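Local coordinates for NS3-like protein (Alongshan virus, PDB 6M40) that probably unwinds RNA as the NS3-like helicase domain of a segmented flavi-like virus, powered by hydrolysis of ATP or other ribonucleoside triphosphates, at residues A264-V276 with G283-Q295. Sequence-based numbering, arbitrary orientation.
Sequences AVFDTCQQYHYLV and GVITPSTQAQTCQ
With CG anti to the carbonyl carbon (chi1 -64°), the imidazole of His-273 is carried alongside Thr-286, its edge at ND1 meeting Thr-286 CB at 3.4 Å, near the ring plane. Leu-275 follows on the same face, its CD1 branch 3.6 Å from Val-284 CG2 and also beside the Thr-286 hydroxyl. Across the other face, the Tyr-272 and Tyr-274 rings both come up to Gly-283, from directions roughly at right angles; Tyr-274 CD1 lies 3.4 Å from Gly-283 N, and Ile-285 CG1 sits at the edge of the Tyr-272 ring. The backbones run antiparallel. Gln-271 and Thr-286 form a hydrogen-bonded pair, N to O 2.9 Å in both directions, while Val-284 N reaches His-273 O at 3.0 Å. Beyond the strands, the extended side chain of Gln-271 meets the bent one of Gln-292 at about a right angle, amide planes 86° apart; Gln-292 OE1 is bonded instead to Ser-252. Thr-289 caps the helix, its OG1 accepting from Gln-292 N at 3.1 Å. Thr-293 CG2 packs against Cys-269 SG and Asp-267 OD2, an oxygen also hydrogen-bonded to Tyr-308 OH, and Asp-267 OD1 closes an Asx turn with Cys-269 N. The strand pair is a beta hairpin projecting from the second, mixed-sheet domain of an NS3-type helicase; a turn at Ser-288 and Thr-289 leads into an N-capped helix packed back on the first strand.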
loop_
_atom_site.group_PDB
_atom_site.type_symbol
_atom_site.label_atom_id
_atom_site.label_comp_id
_atom_site.label_asym_id
_atom_site.label_seq_id
_atom_site.Cartn_x
_atom_site.Cartn_y
_atom_site.Cartn_z
ATOM N N ALA A 264 -16.349 9.875 10.817
ATOM C CA ALA A 264 -15.258 10.835 10.981
ATOM C C ALA A 264 -13.921 10.114 11.093
ATOM O O ALA A 264 -13.856 8.931 11.433
ATOM C CB ALA A 264 -15.473 11.727 12.212
ATOM N N VAL A 265 -12.848 10.869 10.846
ATOM C CA VAL A 265 -11.477 10.361 10.857
ATOM C C VAL A 265 -10.581 11.362 11.576
ATOM O O VAL A 265 -10.601 12.555 11.261
ATOM C CB VAL A 265 -10.953 10.119 9.426
ATOM C CG1 VAL A 265 -9.430 10.104 9.403
ATOM C CG2 VAL A 265 -11.510 8.831 8.849
ATOM N N PHE A 266 -9.781 10.880 12.526
ATOM C CA PHE A 266 -8.794 11.704 13.218
ATOM C C PHE A 266 -7.396 11.272 12.792
ATOM O O PHE A 266 -7.022 10.107 12.968
ATOM C CB PHE A 266 -8.959 11.596 14.733
ATOM C CG PHE A 266 -10.199 12.254 15.239
ATOM C CD1 PHE A 266 -11.408 11.585 15.217
ATOM C CD2 PHE A 266 -10.163 13.555 15.714
ATOM C CE1 PHE A 266 -12.560 12.194 15.673
ATOM C CE2 PHE A 266 -11.309 14.166 16.172
ATOM C CZ PHE A 266 -12.509 13.484 16.150
ATOM N N ASP A 267 -6.630 12.204 12.230
ATOM C CA ASP A 267 -5.340 11.903 11.620
ATOM C C ASP A 267 -4.221 12.431 12.507
ATOM O O ASP A 267 -4.095 13.641 12.709
ATOM C CB ASP A 267 -5.245 12.505 10.219
ATOM C CG ASP A 267 -4.303 11.729 9.300
ATOM O OD1 ASP A 267 -3.379 11.039 9.792
ATOM O OD2 ASP A 267 -4.487 11.812 8.065
ATOM N N THR A 268 -3.420 11.513 13.044
ATOM C CA THR A 268 -2.129 11.897 13.605
ATOM C C THR A 268 -1.287 12.631 12.576
ATOM O O THR A 268 -0.542 13.558 12.910
ATOM C CB THR A 268 -1.368 10.661 14.071
ATOM O OG1 THR A 268 -2.247 9.768 14.759
ATOM C CG2 THR A 268 -0.223 11.050 14.984
ATOM N N CYS A 269 -1.397 12.219 11.311
ATOM C CA CYS A 269 -0.540 12.703 10.234
ATOM C C CYS A 269 0.915 12.292 10.484
ATOM O O CYS A 269 1.853 13.075 10.310
ATOM C CB CYS A 269 -0.694 14.213 10.057
ATOM S SG CYS A 269 -2.236 14.636 9.222
ATOM N N GLN A 270 1.093 11.023 10.859
ATOM C CA GLN A 270 2.392 10.473 11.223
ATOM C C GLN A 270 2.404 8.970 10.945
ATOM O O GLN A 270 1.390 8.291 11.137
ATOM C CB GLN A 270 2.722 10.734 12.704
ATOM C CG GLN A 270 2.812 12.209 13.089
ATOM C CD GLN A 270 3.393 12.423 14.480
ATOM O OE1 GLN A 270 3.238 11.586 15.370
ATOM N NE2 GLN A 270 4.075 13.545 14.667
ATOM N N GLN A 271 3.561 8.453 10.521
ATOM C CA GLN A 271 3.694 7.040 10.189
ATOM C C GLN A 271 5.004 6.482 10.725
ATOM O O GLN A 271 5.945 7.221 11.011
ATOM C CB GLN A 271 3.624 6.814 8.677
ATOM C CG GLN A 271 3.475 5.351 8.271
ATOM C CD GLN A 271 3.045 5.217 6.830
ATOM O OE1 GLN A 271 2.533 6.169 6.232
ATOM N NE2 GLN A 271 3.244 4.036 6.260
ATOM N N TYR A 272 5.061 5.155 10.834
ATOM C CA TYR A 272 6.239 4.438 11.322
ATOM C C TYR A 272 6.927 3.785 10.122
ATOM O O TYR A 272 6.789 2.589 9.869
ATOM C CB TYR A 272 5.845 3.402 12.403
ATOM C CG TYR A 272 7.010 2.652 13.015
ATOM C CD1 TYR A 272 7.932 3.302 13.831
ATOM C CD2 TYR A 272 7.176 1.291 12.791
ATOM C CE1 TYR A 272 8.991 2.625 14.391
ATOM C CE2 TYR A 272 8.238 0.599 13.354
ATOM C CZ TYR A 272 9.140 1.270 14.154
ATOM O OH TYR A 272 10.200 0.590 14.716
ATOM N N HIS A 273 7.678 4.595 9.378
ATOM C CA HIS A 273 8.545 4.061 8.350
ATOM C C HIS A 273 9.745 3.360 8.975
ATOM O O HIS A 273 10.119 3.604 10.126
ATOM C CB HIS A 273 9.096 5.160 7.439
ATOM C CG HIS A 273 8.064 5.887 6.639
ATOM N ND1 HIS A 273 7.480 7.061 7.067
ATOM C CD2 HIS A 273 7.543 5.632 5.415
ATOM C CE1 HIS A 273 6.627 7.488 6.150
ATOM N NE2 HIS A 273 6.644 6.636 5.140
ATOM N N TYR A 274 10.361 2.488 8.185
ATOM C CA TYR A 274 11.775 2.171 8.317
ATOM C C TYR A 274 12.525 2.953 7.241
ATOM O O TYR A 274 12.039 3.098 6.115
ATOM C CB TYR A 274 12.028 0.671 8.188
ATOM C CG TYR A 274 11.752 -0.107 9.468
ATOM C CD1 TYR A 274 12.664 -0.088 10.515
ATOM C CD2 TYR A 274 10.583 -0.855 9.630
ATOM C CE1 TYR A 274 12.425 -0.795 11.691
ATOM C CE2 TYR A 274 10.341 -1.559 10.795
ATOM C CZ TYR A 274 11.265 -1.525 11.823
ATOM O OH TYR A 274 11.037 -2.221 12.988
ATOM N N LEU A 275 13.691 3.491 7.605
ATOM C CA LEU A 275 14.450 4.391 6.741
ATOM C C LEU A 275 15.887 3.902 6.623
ATOM O O LEU A 275 16.431 3.310 7.558
ATOM C CB LEU A 275 14.439 5.849 7.280
ATOM C CG LEU A 275 13.061 6.501 7.379
ATOM C CD1 LEU A 275 13.058 7.864 8.076
ATOM C CD2 LEU A 275 12.476 6.640 5.974
ATOM N N VAL A 276 16.506 4.166 5.474
ATOM C CA VAL A 276 17.895 3.768 5.237
ATOM C C VAL A 276 18.823 4.814 5.845
ATOM O O VAL A 276 18.700 6.010 5.552
ATOM C CB VAL A 276 18.166 3.602 3.733
ATOM C CG1 VAL A 276 19.587 3.104 3.518
ATOM C CG2 VAL A 276 17.162 2.667 3.091
ATOM N N GLY A 283 13.985 2.320 12.498
ATOM C CA GLY A 283 12.578 2.690 12.567
ATOM C C GLY A 283 12.340 4.072 13.146
ATOM O O GLY A 283 12.745 4.354 14.278
ATOM N N VAL A 284 11.664 4.937 12.390
ATOM C CA VAL A 284 11.434 6.314 12.810
ATOM C C VAL A 284 9.994 6.718 12.509
ATOM O O VAL A 284 9.353 6.172 11.604
ATOM C CB VAL A 284 12.396 7.306 12.117
ATOM C CG1 VAL A 284 12.929 8.318 13.117
ATOM C CG2 VAL A 284 13.533 6.569 11.436
ATOM N N ILE A 285 9.497 7.692 13.276
ATOM C CA ILE A 285 8.200 8.308 13.028
ATOM C C ILE A 285 8.411 9.528 12.139
ATOM O O ILE A 285 9.318 10.339 12.381
ATOM C CB ILE A 285 7.507 8.688 14.347
ATOM C CG1 ILE A 285 7.068 7.428 15.094
ATOM C CG2 ILE A 285 6.308 9.587 14.089
ATOM C CD1 ILE A 285 6.554 7.689 16.503
ATOM N N THR A 286 7.561 9.667 11.123
ATOM C CA THR A 286 7.690 10.649 10.062
ATOM C C THR A 286 6.350 11.328 9.827
ATOM O O THR A 286 5.298 10.718 10.040
ATOM C CB THR A 286 8.148 9.983 8.748
ATOM O OG1 THR A 286 9.403 9.324 8.960
ATOM C CG2 THR A 286 8.280 10.986 7.605
ATOM N N PRO A 287 6.357 12.586 9.380
ATOM C CA PRO A 287 5.138 13.149 8.781
ATOM C C PRO A 287 4.725 12.319 7.574
ATOM O O PRO A 287 5.458 12.227 6.584
ATOM C CB PRO A 287 5.562 14.568 8.384
ATOM C CG PRO A 287 7.043 14.480 8.214
ATOM C CD PRO A 287 7.493 13.523 9.273
ATOM N N SER A 288 3.550 11.701 7.663
ATOM C CA SER A 288 3.048 10.895 6.563
ATOM C C SER A 288 3.118 11.666 5.252
ATOM O O SER A 288 3.152 12.905 5.239
ATOM C CB SER A 288 1.618 10.437 6.841
ATOM O OG SER A 288 0.840 11.493 7.386
ATOM N N THR A 289 3.156 10.937 4.148
ATOM C CA THR A 289 3.239 11.548 2.838
ATOM C C THR A 289 1.878 12.098 2.430
ATOM O O THR A 289 0.838 11.723 2.974
ATOM C CB THR A 289 3.727 10.535 1.809
ATOM O OG1 THR A 289 2.781 9.462 1.723
ATOM C CG2 THR A 289 5.083 9.982 2.234
ATOM N N GLN A 290 1.902 13.011 1.460
ATOM C CA GLN A 290 0.661 13.540 0.913
ATOM C C GLN A 290 -0.266 12.413 0.486
ATOM O O GLN A 290 -1.476 12.452 0.749
ATOM C CB GLN A 290 0.971 14.466 -0.263
ATOM C CG GLN A 290 2.000 15.532 0.080
ATOM C CD GLN A 290 2.085 16.630 -0.964
ATOM O OE1 GLN A 290 1.162 16.829 -1.748
ATOM N NE2 GLN A 290 3.197 17.352 -0.971
ATOM N N ALA A 291 0.288 11.389 -0.162
ATOM C CA ALA A 291 -0.540 10.291 -0.644
ATOM C C ALA A 291 -1.095 9.465 0.509
ATOM O O ALA A 291 -2.197 8.913 0.408
ATOM C CB ALA A 291 0.273 9.411 -1.590
ATOM N N GLN A 292 -0.348 9.368 1.608
ATOM C CA GLN A 292 -0.826 8.640 2.779
ATOM C C GLN A 292 -2.054 9.314 3.381
ATOM O O GLN A 292 -3.097 8.678 3.568
ATOM C CB GLN A 292 0.296 8.553 3.812
ATOM C CG GLN A 292 -0.052 7.789 5.076
ATOM C CD GLN A 292 -0.088 6.306 4.860
ATOM O OE1 GLN A 292 -1.066 5.644 5.209
ATOM N NE2 GLN A 292 0.976 5.762 4.274
ATOM N N THR A 293 -1.948 10.608 3.688
ATOM C CA THR A 293 -3.074 11.332 4.268
ATOM C C THR A 293 -4.239 11.435 3.296
ATOM O O THR A 293 -5.404 11.424 3.716
ATOM C CB THR A 293 -2.643 12.734 4.684
ATOM O OG1 THR A 293 -2.092 13.421 3.553
ATOM C CG2 THR A 293 -1.609 12.676 5.796
ATOM N N CYS A 294 -3.947 11.531 2.001
ATOM C CA CYS A 294 -5.017 11.555 1.014
ATOM C C CYS A 294 -5.869 10.292 1.080
ATOM O O CYS A 294 -7.069 10.340 0.809
ATOM C CB CYS A 294 -4.430 11.717 -0.383
ATOM S SG CYS A 294 -5.673 11.618 -1.669
ATOM N N GLN A 295 -5.269 9.155 1.416
ATOM C CA GLN A 295 -6.007 7.907 1.557
ATOM C C GLN A 295 -6.631 7.747 2.936
ATOM O O GLN A 295 -7.741 7.212 3.049
ATOM C CB GLN A 295 -5.091 6.715 1.272
ATOM C CG GLN A 295 -4.961 6.367 -0.217
ATOM C CD GLN A 295 -6.142 5.558 -0.729
ATOM O OE1 GLN A 295 -6.748 5.898 -1.742
ATOM N NE2 GLN A 295 -6.463 4.469 -0.039
#